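Local coordinates for UPF0141 protein yjdB (Campylobacter jejuni subsp. jejuni HB93-13, PDB 4TN0) that probably transfers phosphoethanolamine to cell-surface acceptors through a zinc-binding periplasmic domain, and is required for polymyxin resistance and motility, at residues E26-A31 against L221-D226; V52-N57 against P254-S259. One frame throughout, in Å; residues are numbered along the deposited sequence.

Contact 1 (E26-A31 against L221-D226); sequences ETARAA and LFYLSD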
loop_
_atom_site.group_PDB
_atom_site.type_symbol
_atom_site.label_atom_id
_atom_site.label_comp_id
_atom_site.label_asym_id
_atom_site.label_seq_id
_atom_site.Cartn_x
_atom_site.Cartn_y
_atom_site.Cartn_z
ATOM N N GLU A 26 2.033 3.887 -4.776
ATOM C CA GLU A 26 2.166 4.012 -6.211
ATOM C C GLU A 26 3.636 4.230 -6.561
ATOM O O GLU A 26 4.240 5.215 -6.117
ATOM C CB GLU A 26 1.288 5.160 -6.738
ATOM C CG GLU A 26 1.499 5.469 -8.221
ATOM C CD GLU A 26 1.045 4.324 -9.098
ATOM O OE1 GLU A 26 -0.159 4.258 -9.444
ATOM O OE2 GLU A 26 1.894 3.457 -9.401
ATOM N N THR A 27 4.203 3.275 -7.306
ATOM C CA THR A 27 5.512 3.396 -7.955
ATOM C C THR A 27 6.704 3.393 -6.959
ATOM O O THR A 27 7.887 3.365 -7.346
ATOM C CB THR A 27 5.506 4.682 -8.871
ATOM O OG1 THR A 27 4.474 4.548 -9.871
ATOM C CG2 THR A 27 6.828 4.929 -9.548
ATOM N N ALA A 28 6.401 3.390 -5.665
ATOM C CA ALA A 28 7.474 3.337 -4.670
ATOM C C ALA A 28 8.192 1.976 -4.679
ATOM O O ALA A 28 7.552 0.914 -4.685
ATOM C CB ALA A 28 6.930 3.635 -3.286
ATOM N N ARG A 29 9.523 2.028 -4.638
ATOM C CA ARG A 29 10.334 0.844 -4.696
ATOM C C ARG A 29 11.103 0.753 -3.396
ATOM O O ARG A 29 11.503 1.774 -2.843
ATOM C CB ARG A 29 11.295 0.887 -5.892
ATOM C CG ARG A 29 12.561 1.720 -5.701
ATOM C CD ARG A 29 13.287 1.947 -7.030
ATOM N NE ARG A 29 14.645 2.439 -6.821
ATOM C CZ ARG A 29 15.539 2.633 -7.791
ATOM N NH1 ARG A 29 15.224 2.390 -9.054
ATOM N NH2 ARG A 29 16.755 3.066 -7.496
ATOM N N ALA A 30 11.304 -0.479 -2.923
ATOM C CA ALA A 30 11.885 -0.759 -1.609
ATOM C C ALA A 30 13.333 -0.293 -1.470
ATOM O O ALA A 30 13.743 0.137 -0.391
ATOM C CB ALA A 30 11.786 -2.267 -1.303
ATOM N N ALA A 31 14.112 -0.427 -2.548
ATOM C CA ALA A 31 15.549 -0.128 -2.549
ATOM C C ALA A 31 15.865 1.301 -2.102
ATOM O O ALA A 31 17.017 1.625 -1.819
ATOM C CB ALA A 31 16.145 -0.381 -3.936
ATOM N N LEU A 221 -2.303 0.709 10.741
ATOM C CA LEU A 221 -1.959 1.188 9.409
ATOM C C LEU A 221 -1.162 0.129 8.648
ATOM O O LEU A 221 -0.146 -0.388 9.145
ATOM C CB LEU A 221 -1.167 2.491 9.485
ATOM C CG LEU A 221 -0.469 2.919 8.185
ATOM C CD1 LEU A 221 -1.482 3.232 7.104
ATOM C CD2 LEU A 221 0.426 4.129 8.439
ATOM N N PHE A 222 -1.634 -0.211 7.449
ATOM C CA PHE A 222 -0.843 -1.038 6.552
ATOM C C PHE A 222 -0.668 -0.319 5.226
ATOM O O PHE A 222 -1.657 0.084 4.585
ATOM C CB PHE A 222 -1.466 -2.423 6.328
ATOM C CG PHE A 222 -0.546 -3.372 5.607
ATOM C CD1 PHE A 222 0.715 -3.636 6.108
ATOM C CD2 PHE A 222 -0.928 -3.970 4.423
ATOM C CE1 PHE A 222 1.581 -4.479 5.439
ATOM C CE2 PHE A 222 -0.087 -4.814 3.765
ATOM C CZ PHE A 222 1.179 -5.076 4.271
ATOM N N TYR A 223 0.602 -0.118 4.860
ATOM C CA TYR A 223 0.985 0.558 3.619
ATOM C C TYR A 223 1.833 -0.347 2.730
ATOM O O TYR A 223 2.816 -0.936 3.196
ATOM C CB TYR A 223 1.758 1.849 3.922
ATOM C CG TYR A 223 2.634 2.360 2.780
ATOM C CD1 TYR A 223 4.009 2.156 2.792
ATOM C CD2 TYR A 223 2.088 3.060 1.700
ATOM C CE1 TYR A 223 4.815 2.618 1.772
ATOM C CE2 TYR A 223 2.906 3.521 0.652
ATOM C CZ TYR A 223 4.268 3.298 0.708
ATOM O OH TYR A 223 5.103 3.734 -0.297
ATOM N N LEU A 224 1.463 -0.447 1.456
ATOM C CA LEU A 224 2.326 -1.115 0.470
ATOM C C LEU A 224 2.192 -0.462 -0.902
ATOM O O LEU A 224 1.164 0.132 -1.235
ATOM C CB LEU A 224 2.019 -2.616 0.347
ATOM C CG LEU A 224 0.704 -3.099 -0.263
ATOM C CD1 LEU A 224 0.760 -4.616 -0.416
ATOM C CD2 LEU A 224 -0.521 -2.687 0.551
ATOM N N SER A 225 3.232 -0.592 -1.711
ATOM C CA SER A 225 3.200 -0.016 -3.039
ATOM C C SER A 225 2.613 -1.018 -4.015
ATOM O O SER A 225 2.622 -2.219 -3.734
ATOM C CB SER A 225 4.602 0.403 -3.478
ATOM O OG SER A 225 4.513 1.158 -4.669
ATOM N N ASP A 226 2.086 -0.533 -5.139
ATOM C CA ASP A 226 1.619 -1.427 -6.194
ATOM C C ASP A 226 2.788 -2.089 -6.950
ATOM O O ASP A 226 2.665 -3.237 -7.359
ATOM C CB ASP A 226 0.686 -0.707 -7.185
ATOM C CG ASP A 226 1.336 0.502 -7.868
ATOM O OD1 ASP A 226 2.409 0.951 -7.415
ATOM O OD2 ASP A 226 0.747 1.027 -8.842
#

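Contact 2 (V52-N57 against P254-S259); sequences VVFFDN and PAIFWS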
loop_
_atom_site.group_PDB
_atom_site.type_symbol
_atom_site.label_atom_id
_atom_site.label_comp_id
_atom_site.label_asym_id
_atom_site.label_seq_id
_atom_site.Cartn_x
_atom_site.Cartn_y
_atom_site.Cartn_z
ATOM N N VAL A 52 7.701 2.176 13.136
ATOM C CA VAL A 52 6.908 1.319 12.269
ATOM C C VAL A 52 7.675 0.048 11.918
ATOM O O VAL A 52 8.904 0.032 11.986
ATOM C CB VAL A 52 6.505 2.069 10.984
ATOM C CG1 VAL A 52 5.704 3.313 11.330
ATOM C CG2 VAL A 52 7.737 2.448 10.157
ATOM N N VAL A 53 6.951 -1.019 11.573
ATOM C CA VAL A 53 7.583 -2.257 11.113
ATOM C C VAL A 53 7.731 -2.227 9.592
ATOM O O VAL A 53 6.768 -1.934 8.877
ATOM C CB VAL A 53 6.775 -3.513 11.525
ATOM C CG1 VAL A 53 7.399 -4.762 10.946
ATOM C CG2 VAL A 53 6.696 -3.629 13.031
ATOM N N PHE A 54 8.937 -2.533 9.108
ATOM C CA PHE A 54 9.227 -2.518 7.679
ATOM C C PHE A 54 9.600 -3.890 7.133
ATOM O O PHE A 54 10.614 -4.476 7.524
ATOM C CB PHE A 54 10.349 -1.520 7.380
ATOM C CG PHE A 54 10.790 -1.509 5.939
ATOM C CD1 PHE A 54 10.065 -0.825 4.976
ATOM C CD2 PHE A 54 11.932 -2.178 5.552
ATOM C CE1 PHE A 54 10.481 -0.806 3.649
ATOM C CE2 PHE A 54 12.344 -2.171 4.227
ATOM C CZ PHE A 54 11.617 -1.483 3.277
ATOM N N PHE A 55 8.797 -4.366 6.189
ATOM C CA PHE A 55 9.046 -5.628 5.518
ATOM C C PHE A 55 10.111 -5.462 4.432
ATOM O O PHE A 55 9.882 -4.819 3.403
ATOM C CB PHE A 55 7.744 -6.145 4.927
ATOM C CG PHE A 55 6.721 -6.488 5.962
ATOM C CD1 PHE A 55 5.993 -5.492 6.588
ATOM C CD2 PHE A 55 6.500 -7.807 6.330
ATOM C CE1 PHE A 55 5.058 -5.803 7.555
ATOM C CE2 PHE A 55 5.566 -8.116 7.292
ATOM C CZ PHE A 55 4.847 -7.116 7.899
ATOM N N ASP A 56 11.278 -6.052 4.648
ATOM C CA ASP A 56 12.390 -5.765 3.756
ATOM C C ASP A 56 12.510 -6.764 2.620
ATOM O O ASP A 56 13.410 -6.659 1.806
ATOM C CB ASP A 56 13.702 -5.703 4.546
ATOM C CG ASP A 56 13.855 -6.853 5.511
ATOM O OD1 ASP A 56 14.074 -7.996 5.043
ATOM O OD2 ASP A 56 13.738 -6.609 6.739
ATOM N N ASN A 57 11.585 -7.711 2.550
ATOM C CA ASN A 57 11.628 -8.748 1.525
ATOM C C ASN A 57 10.253 -8.994 0.892
ATOM O O ASN A 57 9.827 -10.119 0.702
ATOM C CB ASN A 57 12.184 -10.036 2.137
ATOM C CG ASN A 57 12.639 -11.037 1.085
ATOM O OD1 ASN A 57 12.893 -10.680 -0.069
ATOM N ND2 ASN A 57 12.743 -12.301 1.481
ATOM N N PRO A 254 8.195 -1.611 -0.831
ATOM C CA PRO A 254 8.092 -1.433 0.612
ATOM C C PRO A 254 6.753 -1.939 1.146
ATOM O O PRO A 254 5.724 -1.867 0.468
ATOM C CB PRO A 254 8.186 0.083 0.771
ATOM C CG PRO A 254 7.507 0.580 -0.453
ATOM C CD PRO A 254 8.026 -0.326 -1.533
ATOM N N ALA A 255 6.779 -2.449 2.369
ATOM C CA ALA A 255 5.559 -2.675 3.113
ATOM C C ALA A 255 5.826 -2.219 4.536
ATOM O O ALA A 255 6.892 -2.508 5.105
ATOM C CB ALA A 255 5.131 -4.133 3.055
ATOM N N ILE A 256 4.879 -1.455 5.073
ATOM C CA ILE A 256 5.013 -0.840 6.390
ATOM C C ILE A 256 3.764 -1.088 7.237
ATOM O O ILE A 256 2.641 -0.843 6.780
ATOM C CB ILE A 256 5.244 0.681 6.274
ATOM C CG1 ILE A 256 6.644 0.979 5.739
ATOM C CG2 ILE A 256 5.024 1.383 7.613
ATOM C CD1 ILE A 256 6.826 2.465 5.344
ATOM N N PHE A 257 3.962 -1.537 8.476
ATOM C CA PHE A 257 2.833 -1.753 9.387
ATOM C C PHE A 257 2.981 -0.999 10.694
ATOM O O PHE A 257 4.072 -0.900 11.264
ATOM C CB PHE A 257 2.645 -3.243 9.707
ATOM C CG PHE A 257 1.527 -3.514 10.693
ATOM C CD1 PHE A 257 0.198 -3.425 10.301
ATOM C CD2 PHE A 257 1.807 -3.847 12.011
ATOM C CE1 PHE A 257 -0.821 -3.662 11.199
ATOM C CE2 PHE A 257 0.786 -4.087 12.913
ATOM C CZ PHE A 257 -0.527 -3.996 12.505
ATOM N N TRP A 258 1.867 -0.452 11.156
ATOM C CA TRP A 258 1.829 0.147 12.475
ATOM C C TRP A 258 0.501 -0.164 13.150
ATOM O O TRP A 258 -0.545 -0.218 12.498
ATOM C CB TRP A 258 2.044 1.659 12.399
ATOM C CG TRP A 258 1.946 2.333 13.728
ATOM C CD1 TRP A 258 2.971 2.593 14.586
ATOM C CD2 TRP A 258 0.764 2.847 14.348
ATOM N NE1 TRP A 258 2.503 3.228 15.707
ATOM C CE2 TRP A 258 1.149 3.398 15.586
ATOM C CE3 TRP A 258 -0.585 2.890 13.983
ATOM C CZ2 TRP A 258 0.238 3.986 16.456
ATOM C CZ3 TRP A 258 -1.488 3.475 14.848
ATOM C CH2 TRP A 258 -1.073 4.015 16.070
ATOM N N SER A 259 0.542 -0.335 14.466
ATOM C CA SER A 259 -0.669 -0.533 15.244
ATOM C C SER A 259 -0.453 -0.002 16.640
ATOM O O SER A 259 0.681 0.032 17.123
ATOM C CB SER A 259 -1.052 -2.009 15.300
ATOM O OG SER A 259 -2.315 -2.168 15.911
#

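Contact 1 (E26-A31 against L221-D226)
Glu26 and Asp226 bring their carboxylates together on one zinc ion, each giving it a single oxygen, and Glu26 OE2 lies 2.7 Å from Asp226 OD2, a closeness explained by the ion they share. Their planes are turned 73° apart, so the two groups are far from stacked flat. Glu26 reaches the site by a kink in its chain (chi2 66°), although it leaves the backbone heading away from 221-226. The second oxygen of Asp226 serves the loop: Thr27 N gives a nearly straight bond of 2.9 Å to Asp226 OD1, entering on the syn lone pair. Thr27 OG1 in turn donates to Glu26 OE2 over 2.8 Å, from the anti side and 32° out of the carboxylate plane. Both acids are therefore steadied by the same residue.

One step further from the metal, Ser225 points its CB at the loop and sets OG 3.0 Å from Ala28 O, with His227 O as a second neighbour of the hydroxyl. Ala28 CB sits against the end of the Tyr223 side chain, 3.5 Å from Tyr223 OH, whose hydrogen-bond partner is Tyr33. His227 and the phosphorylated Thr65 complete the zinc site, placed at the ends of strands 18-24 and 218-224 as in the alkaline phosphatase-like fold.

Contact 2 (V52-N57 against P254-S259)
Phe54 and Ile256 face each other as a non-hydrogen-bonded antiparallel pair, and the fit is edge-on: Ile256 CG1 comes up in the plane of the Phe54 ring, 3.9 Å from Phe54 CD1. Further along the same edge, Phe54 CE1 meets Pro254 CB at 3.8 Å, so the ring's rim runs past two neighbours on one face of the sheet. The other branch of Ile256, CG2, nestles against Val52, 3.7 Å from Val52 CB, while Val52 CG1 touches Trp258 CB more loosely.

The opposite face carries Val53, Phe55, Ala255 and Phe257. Here the small Ala255 gives Phe55 a shallow seat, with the two CB atoms 3.8 Å apart. With CG opposite the carbonyl carbon and beside the backbone N (chi1 -65°), the Phe55 ring lies along the partner strand, and the edge atom Phe55 CE1 reaches Phe257 CB at 4.1 Å as the two side chains run alongside each other. Beneath these bumps, Val53 and Phe257 exchange a pair of backbone bonds, each 2.9 Å from N to O, and Phe55 N bonds to Ala255 O.

Every side chain that touches across the strands is apolar and buried; direction and register come from main-chain bonds, and apolar contacts add to this on both faces.

How the contacts relate
Both contacts draw on one mixed sheet, contact 1 through strand 218-224 alone, and their centres are about 10 Å apart. Strand 218-224, which carries contact 1 toward the metal, is the antiparallel neighbour of strand 252-259, and strand 53-59 of contact 2 flanks that strand on its other side. Probable backbone hydrogen bonds join them: Leu221 N lies 2.7 Å from Trp258 O, and Tyr223 O lies 2.8 Å from Ile256 N. At the metal end, Ala28 O packs 3.4 Å from Pro254 CD, bringing the loop of contact 1 onto the strand of contact 2. Contact 1 holds zinc ligands, whereas the side chain of Pro254 in contact 2 stays about 12 Å from the ion.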